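Local coordinates for uncharacterized protein (Mycobacterium tuberculosis, PDB 6Y56), which probably acts as a nucleotidyltransferase toxin of a toxin-antitoxin system, belonging to the AbiEii family and the wider nucleotidyltransferase clan, at residues L171-Y174 and R175-A178; R201-V204 and L205-G209; D238-G241 and V242-P246. All coordinates share one frame; numbering follows the deposited sequence.

Contact 1 (L171-Y174 and R175-A178); sequences LARY and RRVA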
loop_
_atom_site.group_PDB
_atom_site.type_symbol
_atom_site.label_atom_id
_atom_site.label_comp_id
_atom_site.label_asym_id
_atom_site.label_seq_id
_atom_site.Cartn_x
_atom_site.Cartn_y
_atom_site.Cartn_z
ATOM N N LEU A 171 -3.368 3.477 9.165
ATOM C CA LEU A 171 -4.242 3.990 10.210
ATOM C C LEU A 171 -4.957 5.259 9.776
ATOM O O LEU A 171 -6.091 5.522 10.205
ATOM C CB LEU A 171 -3.409 4.267 11.459
ATOM C CG LEU A 171 -2.846 3.049 12.183
ATOM C CD1 LEU A 171 -1.767 3.455 13.187
ATOM C CD2 LEU A 171 -3.987 2.280 12.850
ATOM N N ALA A 172 -4.294 6.077 8.959
ATOM C CA ALA A 172 -4.917 7.303 8.477
ATOM C C ALA A 172 -6.101 7.004 7.571
ATOM O O ALA A 172 -7.123 7.694 7.629
ATOM C CB ALA A 172 -3.880 8.170 7.761
ATOM N N ARG A 173 -5.993 5.993 6.728
ATOM C CA ARG A 173 -7.155 5.636 5.919
ATOM C C ARG A 173 -8.216 4.927 6.748
ATOM O O ARG A 173 -9.415 5.189 6.579
ATOM C CB ARG A 173 -6.742 4.772 4.742
ATOM C CG ARG A 173 -7.951 4.376 3.900
ATOM C CD ARG A 173 -7.560 4.099 2.468
ATOM N NE ARG A 173 -6.856 2.832 2.359
ATOM C CZ ARG A 173 -6.184 2.448 1.282
ATOM N NH1 ARG A 173 -6.114 3.249 0.227
ATOM N NH2 ARG A 173 -5.577 1.269 1.265
ATOM N N TYR A 174 -7.792 4.029 7.644
ATOM C CA TYR A 174 -8.723 3.316 8.516
ATOM C C TYR A 174 -9.587 4.283 9.302
ATOM O O TYR A 174 -10.765 4.001 9.561
ATOM C CB TYR A 174 -7.894 2.447 9.460
ATOM C CG TYR A 174 -8.606 1.341 10.197
ATOM C CD1 TYR A 174 -8.996 0.175 9.553
ATOM C CD2 TYR A 174 -8.813 1.434 11.563
ATOM C CE1 TYR A 174 -9.616 -0.853 10.256
ATOM C CE2 TYR A 174 -9.423 0.421 12.269
ATOM C CZ TYR A 174 -9.821 -0.710 11.614
ATOM O OH TYR A 174 -10.433 -1.711 12.341
ATOM N N ARG A 175 -9.025 5.430 9.673
ATOM C CA ARG A 175 -9.751 6.440 10.420
ATOM C C ARG A 175 -10.907 7.019 9.612
ATOM O O ARG A 175 -11.888 7.511 10.193
ATOM C CB ARG A 175 -8.739 7.515 10.797
ATOM C CG ARG A 175 -9.292 8.691 11.472
ATOM C CD ARG A 175 -9.646 9.803 10.508
ATOM N NE ARG A 175 -10.507 10.670 11.260
ATOM C CZ ARG A 175 -10.917 11.864 10.880
ATOM N NH1 ARG A 175 -11.693 12.555 11.696
ATOM N NH2 ARG A 175 -10.539 12.377 9.711
ATOM N N ARG A 176 -10.790 7.011 8.288
ATOM C CA ARG A 176 -11.787 7.610 7.408
ATOM C C ARG A 176 -12.789 6.599 6.878
ATOM O O ARG A 176 -13.988 6.901 6.808
ATOM C CB ARG A 176 -11.104 8.307 6.227
ATOM C CG ARG A 176 -12.083 8.738 5.135
ATOM C CD ARG A 176 -11.405 9.517 4.028
ATOM N NE ARG A 176 -10.513 8.661 3.249
ATOM C CZ ARG A 176 -10.902 7.891 2.238
ATOM N NH1 ARG A 176 -12.179 7.862 1.855
ATOM N NH2 ARG A 176 -10.003 7.147 1.600
ATOM N N VAL A 177 -12.326 5.412 6.494
ATOM C CA VAL A 177 -13.181 4.390 5.903
ATOM C C VAL A 177 -12.638 3.020 6.288
ATOM O O VAL A 177 -11.425 2.801 6.316
ATOM C CB VAL A 177 -13.277 4.570 4.373
ATOM C CG1 VAL A 177 -11.907 4.423 3.724
ATOM C CG2 VAL A 177 -14.256 3.581 3.784
ATOM N N ALA A 178 -13.546 2.090 6.575
ATOM C CA ALA A 178 -13.187 0.761 7.061
ATOM C C ALA A 178 -13.100 -0.196 5.877
ATOM O O ALA A 178 -14.122 -0.542 5.274
ATOM C CB ALA A 178 -14.223 0.286 8.076
#
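R173 touches both R176 and V177 where helix 163-174 passes into the loop that follows. From CB, its side chain starts with CG anti to the backbone N (chi1 179°), which carries CG alongside V177, the two side chains pointing the same way. CG then lies 4.0 Å from CG1 of V177, a plain methylene-to-methyl contact. One atom further on, CD meets NH2 of R176 at 4.0 Å. At the bend about chi3 the chain turns aside, and the two guanidinium planes end up 77° apart, crossed and not stacked. At the tip, NE forms a salt bridge with D182 of helix 180-189. CG1 of V177 also sits 3.7 Å above one face of the R176 guanidinium, toward its rim, so this methyl is shared by both arginines.

The backbone ties the same residues together. O of R173 takes two donors, the N of V177 at 2.9 Å in a nearly straight bond and the N of R176 at 2.9 Å from above the carbonyl plane. N of R175 bonds to O of L171 at 3.0 Å.

Around this turn, Y174 packs on helix 180-189 and makes a cation-pi contact with R230. R175 packs on V211 of helix 196-212, its guanidinium bound to O of T218 and to D225, while L171 and A172 also lean on helix 196-212.

Contact 2 (R201-V204 and L205-G209); sequences RLWV and LKVWG
L205 lies across R201 one helical turn away, and V207 lies beside W203. In the first pair, CD1 of L205 comes within 3.9 Å of CD of R201, the leucine branch crossing the middle of the arginine chain at a slant. CG of L205 stays low, 3.3 Å from O of R201, because it stands beside its own backbone N (chi1 -61°). In the second pair only one methyl does the touching. CG2 of V207 reaches CD1 of the W203 indole at 3.9 Å and NE1 at 3.8 Å, while the two side chains run in the same direction. K206 hugs the helix in a similar way: its CG rests 3.1 Å from O of L202 before the chain bends at chi2 and heads off.

Beneath these contacts runs an unbroken series of backbone bonds, from R201 O to L205 N through V204 O to W208 N. The shortest joins N of K206 to O of L202 at 2.8 Å, and V207 N to W203 O is nearly straight at 169°.

Further out, polar partners fix the ends of the long chains. R201 is bridged to E270 and D267, and the ammonium of K206 reaches E169 and E165. The indole N-H of W203 has a weak bond to O of L171. V204 and L205 pack on W273, with L205 also touching helix 281-292. The arrangement is that of a regular alpha-helix buried among other helices, its i to i+4 pairs facing different neighbours, R201-L205 toward helix 268-273 and W203-V207 toward helix 163-174.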
loop_
_atom_site.group_PDB
_atom_site.type_symbol
_atom_site.label_atom_id
_atom_site.label_comp_id
_atom_site.label_asym_id
_atom_site.label_seq_id
_atom_site.Cartn_x
_atom_site.Cartn_y
_atom_site.Cartn_z
ATOM N N ARG A 201 2.623 9.676 16.194
ATOM C CA ARG A 201 2.928 11.018 15.709
ATOM C C ARG A 201 2.669 11.127 14.216
ATOM O O ARG A 201 1.987 12.053 13.757
ATOM C CB ARG A 201 4.377 11.377 16.059
ATOM C CG ARG A 201 4.907 12.675 15.446
ATOM C CD ARG A 201 4.080 13.881 15.847
ATOM N NE ARG A 201 4.024 14.078 17.295
ATOM C CZ ARG A 201 4.754 14.966 17.966
ATOM N NH1 ARG A 201 4.601 15.086 19.280
ATOM N NH2 ARG A 201 5.627 15.736 17.329
ATOM N N LEU A 202 3.179 10.171 13.445
ATOM C CA LEU A 202 2.985 10.197 12.001
ATOM C C LEU A 202 1.512 10.079 11.638
ATOM O O LEU A 202 1.060 10.719 10.685
ATOM C CB LEU A 202 3.782 9.072 11.343
ATOM C CG LEU A 202 5.281 9.300 11.229
ATOM C CD1 LEU A 202 5.941 8.017 10.756
ATOM C CD2 LEU A 202 5.540 10.430 10.254
ATOM N N TRP A 203 0.754 9.252 12.369
ATOM C CA TRP A 203 -0.680 9.113 12.116
ATOM C C TRP A 203 -1.382 10.462 12.219
ATOM O O TRP A 203 -2.131 10.861 11.321
ATOM C CB TRP A 203 -1.279 8.113 13.111
ATOM C CG TRP A 203 -2.769 7.972 13.066
ATOM C CD1 TRP A 203 -3.534 7.636 11.990
ATOM C CD2 TRP A 203 -3.669 8.147 14.162
ATOM N NE1 TRP A 203 -4.856 7.577 12.357
ATOM C CE2 TRP A 203 -4.969 7.893 13.683
ATOM C CE3 TRP A 203 -3.501 8.494 15.501
ATOM C CZ2 TRP A 203 -6.102 7.973 14.500
ATOM C CZ3 TRP A 203 -4.614 8.572 16.309
ATOM C CH2 TRP A 203 -5.903 8.313 15.803
ATOM N N VAL A 204 -1.124 11.195 13.300
ATOM C CA VAL A 204 -1.762 12.496 13.471
ATOM C C VAL A 204 -1.376 13.438 12.340
ATOM O O VAL A 204 -2.221 14.161 11.800
ATOM C CB VAL A 204 -1.423 13.089 14.852
ATOM C CG1 VAL A 204 -1.956 14.524 14.975
ATOM C CG2 VAL A 204 -1.989 12.209 15.939
ATOM N N LEU A 205 -0.090 13.457 11.969
ATOM C CA LEU A 205 0.370 14.360 10.917
ATOM C C LEU A 205 -0.201 13.968 9.561
ATOM O O LEU A 205 -0.523 14.843 8.745
ATOM C CB LEU A 205 1.900 14.393 10.872
ATOM C CG LEU A 205 2.573 14.886 12.154
ATOM C CD1 LEU A 205 4.082 14.738 12.089
ATOM C CD2 LEU A 205 2.216 16.331 12.475
ATOM N N LYS A 206 -0.357 12.667 9.305
ATOM C CA LYS A 206 -0.940 12.236 8.037
ATOM C C LYS A 206 -2.406 12.629 7.960
ATOM O O LYS A 206 -2.863 13.130 6.925
ATOM C CB LYS A 206 -0.817 10.722 7.873
ATOM C CG LYS A 206 0.602 10.215 7.668
ATOM C CD LYS A 206 1.094 10.359 6.235
ATOM C CE LYS A 206 2.512 9.814 6.110
ATOM N NZ LYS A 206 2.952 9.818 4.692
ATOM N N VAL A 207 -3.158 12.409 9.043
ATOM C CA VAL A 207 -4.569 12.785 9.047
ATOM C C VAL A 207 -4.726 14.291 8.888
ATOM O O VAL A 207 -5.620 14.764 8.171
ATOM C CB VAL A 207 -5.271 12.265 10.314
ATOM C CG1 VAL A 207 -6.695 12.826 10.369
ATOM C CG2 VAL A 207 -5.296 10.741 10.330
ATOM N N TRP A 208 -3.859 15.073 9.537
ATOM C CA TRP A 208 -3.933 16.524 9.371
ATOM C C TRP A 208 -3.861 16.899 7.897
ATOM O O TRP A 208 -4.680 17.675 7.396
ATOM C CB TRP A 208 -2.798 17.197 10.151
ATOM C CG TRP A 208 -2.932 18.709 10.249
ATOM C CD1 TRP A 208 -3.423 19.417 11.303
ATOM C CD2 TRP A 208 -2.563 19.678 9.254
ATOM N NE1 TRP A 208 -3.395 20.771 11.028
ATOM C CE2 TRP A 208 -2.868 20.952 9.777
ATOM C CE3 TRP A 208 -2.003 19.588 7.971
ATOM C CZ2 TRP A 208 -2.630 22.125 9.061
ATOM C CZ3 TRP A 208 -1.772 20.761 7.261
ATOM C CH2 TRP A 208 -2.089 22.008 7.811
ATOM N N GLY A 209 -2.896 16.345 7.172
ATOM C CA GLY A 209 -2.803 16.645 5.753
ATOM C C GLY A 209 -3.980 16.108 4.955
ATOM O O GLY A 209 -4.475 16.775 4.042
#

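Contact 3 (D238-G241 and V242-P246); sequences DSIG and VLTRP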
loop_
_atom_site.group_PDB
_atom_site.type_symbol
_atom_site.label_atom_id
_atom_site.label_comp_id
_atom_site.label_asym_id
_atom_site.label_seq_id
_atom_site.Cartn_x
_atom_site.Cartn_y
_atom_site.Cartn_z
ATOM N N ASP A 238 -14.247 -5.867 -0.358
ATOM C CA ASP A 238 -13.380 -5.720 -1.527
ATOM C C ASP A 238 -12.610 -7.003 -1.845
ATOM O O ASP A 238 -11.384 -7.014 -1.971
ATOM C CB ASP A 238 -12.455 -4.511 -1.393
ATOM C CG ASP A 238 -11.815 -4.116 -2.710
ATOM O OD1 ASP A 238 -12.379 -4.445 -3.782
ATOM O OD2 ASP A 238 -10.746 -3.469 -2.668
ATOM N N SER A 239 -13.351 -8.103 -1.958
ATOM C CA SER A 239 -12.794 -9.378 -2.417
ATOM C C SER A 239 -11.647 -9.881 -1.539
ATOM O O SER A 239 -10.742 -10.565 -2.023
ATOM C CB SER A 239 -12.364 -9.314 -3.888
ATOM O OG SER A 239 -13.466 -8.996 -4.719
ATOM N N ILE A 240 -11.666 -9.557 -0.241
ATOM C CA ILE A 240 -10.602 -10.026 0.643
ATOM C C ILE A 240 -10.489 -11.547 0.610
ATOM O O ILE A 240 -9.383 -12.095 0.690
ATOM C CB ILE A 240 -10.768 -9.454 2.072
ATOM C CG1 ILE A 240 -9.622 -9.893 2.990
ATOM C CG2 ILE A 240 -12.117 -9.844 2.665
ATOM C CD1 ILE A 240 -8.287 -9.253 2.643
ATOM N N GLY A 241 -11.617 -12.253 0.459
ATOM C CA GLY A 241 -11.600 -13.706 0.414
ATOM C C GLY A 241 -10.911 -14.272 -0.804
ATOM O O GLY A 241 -10.458 -15.420 -0.769
ATOM N N VAL A 242 -10.829 -13.496 -1.886
ATOM C CA VAL A 242 -10.021 -13.901 -3.030
ATOM C C VAL A 242 -8.540 -13.804 -2.690
ATOM O O VAL A 242 -7.738 -14.661 -3.073
ATOM C CB VAL A 242 -10.389 -13.039 -4.253
ATOM C CG1 VAL A 242 -9.482 -13.345 -5.428
ATOM C CG2 VAL A 242 -11.856 -13.235 -4.627
ATOM N N LEU A 243 -8.163 -12.781 -1.933
ATOM C CA LEU A 243 -6.765 -12.440 -1.730
ATOM C C LEU A 243 -6.099 -13.227 -0.616
ATOM O O LEU A 243 -4.868 -13.307 -0.586
ATOM C CB LEU A 243 -6.643 -10.942 -1.422
ATOM C CG LEU A 243 -7.315 -10.052 -2.475
ATOM C CD1 LEU A 243 -7.246 -8.596 -2.042
ATOM C CD2 LEU A 243 -6.683 -10.236 -3.853
ATOM N N THR A 244 -6.874 -13.801 0.303
ATOM C CA THR A 244 -6.296 -14.549 1.409
ATOM C C THR A 244 -7.331 -15.534 1.926
ATOM O O THR A 244 -8.528 -15.395 1.675
ATOM C CB THR A 244 -5.836 -13.620 2.542
ATOM O OG1 THR A 244 -5.129 -14.381 3.529
ATOM C CG2 THR A 244 -7.023 -12.930 3.201
ATOM N N ARG A 245 -6.841 -16.524 2.671
ATOM C CA ARG A 245 -7.684 -17.527 3.299
ATOM C C ARG A 245 -6.946 -17.912 4.571
ATOM O O ARG A 245 -5.729 -18.135 4.515
ATOM C CB ARG A 245 -7.784 -18.731 2.366
ATOM C CG ARG A 245 -8.394 -19.977 2.976
ATOM C CD ARG A 245 -8.328 -21.156 2.010
ATOM N NE ARG A 245 -6.979 -21.710 1.903
ATOM C CZ ARG A 245 -6.661 -22.774 1.168
ATOM N NH1 ARG A 245 -5.411 -23.213 1.129
ATOM N NH2 ARG A 245 -7.590 -23.393 0.460
ATOM N N PRO A 246 -7.624 -17.981 5.727
ATOM C CA PRO A 246 -9.046 -17.705 5.918
ATOM C C PRO A 246 -9.298 -16.222 6.120
ATOM O O PRO A 246 -8.375 -15.464 6.417
ATOM C CB PRO A 246 -9.355 -18.439 7.223
ATOM C CG PRO A 246 -8.100 -18.320 7.997
ATOM C CD PRO A 246 -6.973 -18.376 6.986
#
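The flat groups that meet across the turn are the peptide carbonyls of S239 and I240, on which V242, L243 and T244 close. Above the plane of the S239 carbonyl stands N of V242, 2.9 Å from S239 O and 59° out of that plane, so the bond does not follow a lone pair. Carbon atoms also crowd this oxygen, CB of V242 at 3.3 Å and CG of L243 at 3.5 Å. N of L243 adds a weak bond to it and another weak one to O of I240. The I240 carbonyl behaves differently: N of T244 approaches it almost end-on, 3.1 Å from I240 O. In this helix of about one turn the bonds thus run from i to i+3 as well as from i to i+4, and two of the four are weak.

Two side-chain pairs flank the turn. I240 and T244 run side by side, CD1 of I240 meeting CG2 of T244 at 3.9 Å. OG1 of T244 is anti to its own N (chi1 -173°), which puts the methyl and not the hydroxyl against the isoleucine. S239 has the N-cap position but its hydroxyl makes no capping bond; its CB instead meets CG2 of V242 at 4.0 Å.

The short helix 240-243 contacts several other parts of the chain. I240 and T244 both lean on Y184 of helix 180-189, D238 forms a salt bridge with R181 of that helix, L243 packs on F65 and T67 in the loop next to strand 68-72, and R15 donates to the carbonyl oxygen of G241.

In the fold
Contact 2 is the most buried of the three, a mid-helix segment of helix 196-212, whereas contacts 1 and 3 are partly buried and include exposed residues. Contacts 1 and 2 touch directly: A172 packs on V207 and on the indole of W203, joining helices 163-174 and 196-212. Contact 3 stands apart, about 8 Å from contact 1 and about 20 Å from contact 2 at nearest atoms, yet it shares helix 180-189 with contact 1 as a packing partner. The chemistry follows the setting: regular backbone bonds and apolar pairs within contact 2, the R173 methylenes and a twice-used carbonyl at the helix end in contact 1, and bent or weak bonds around the single turn of contact 3.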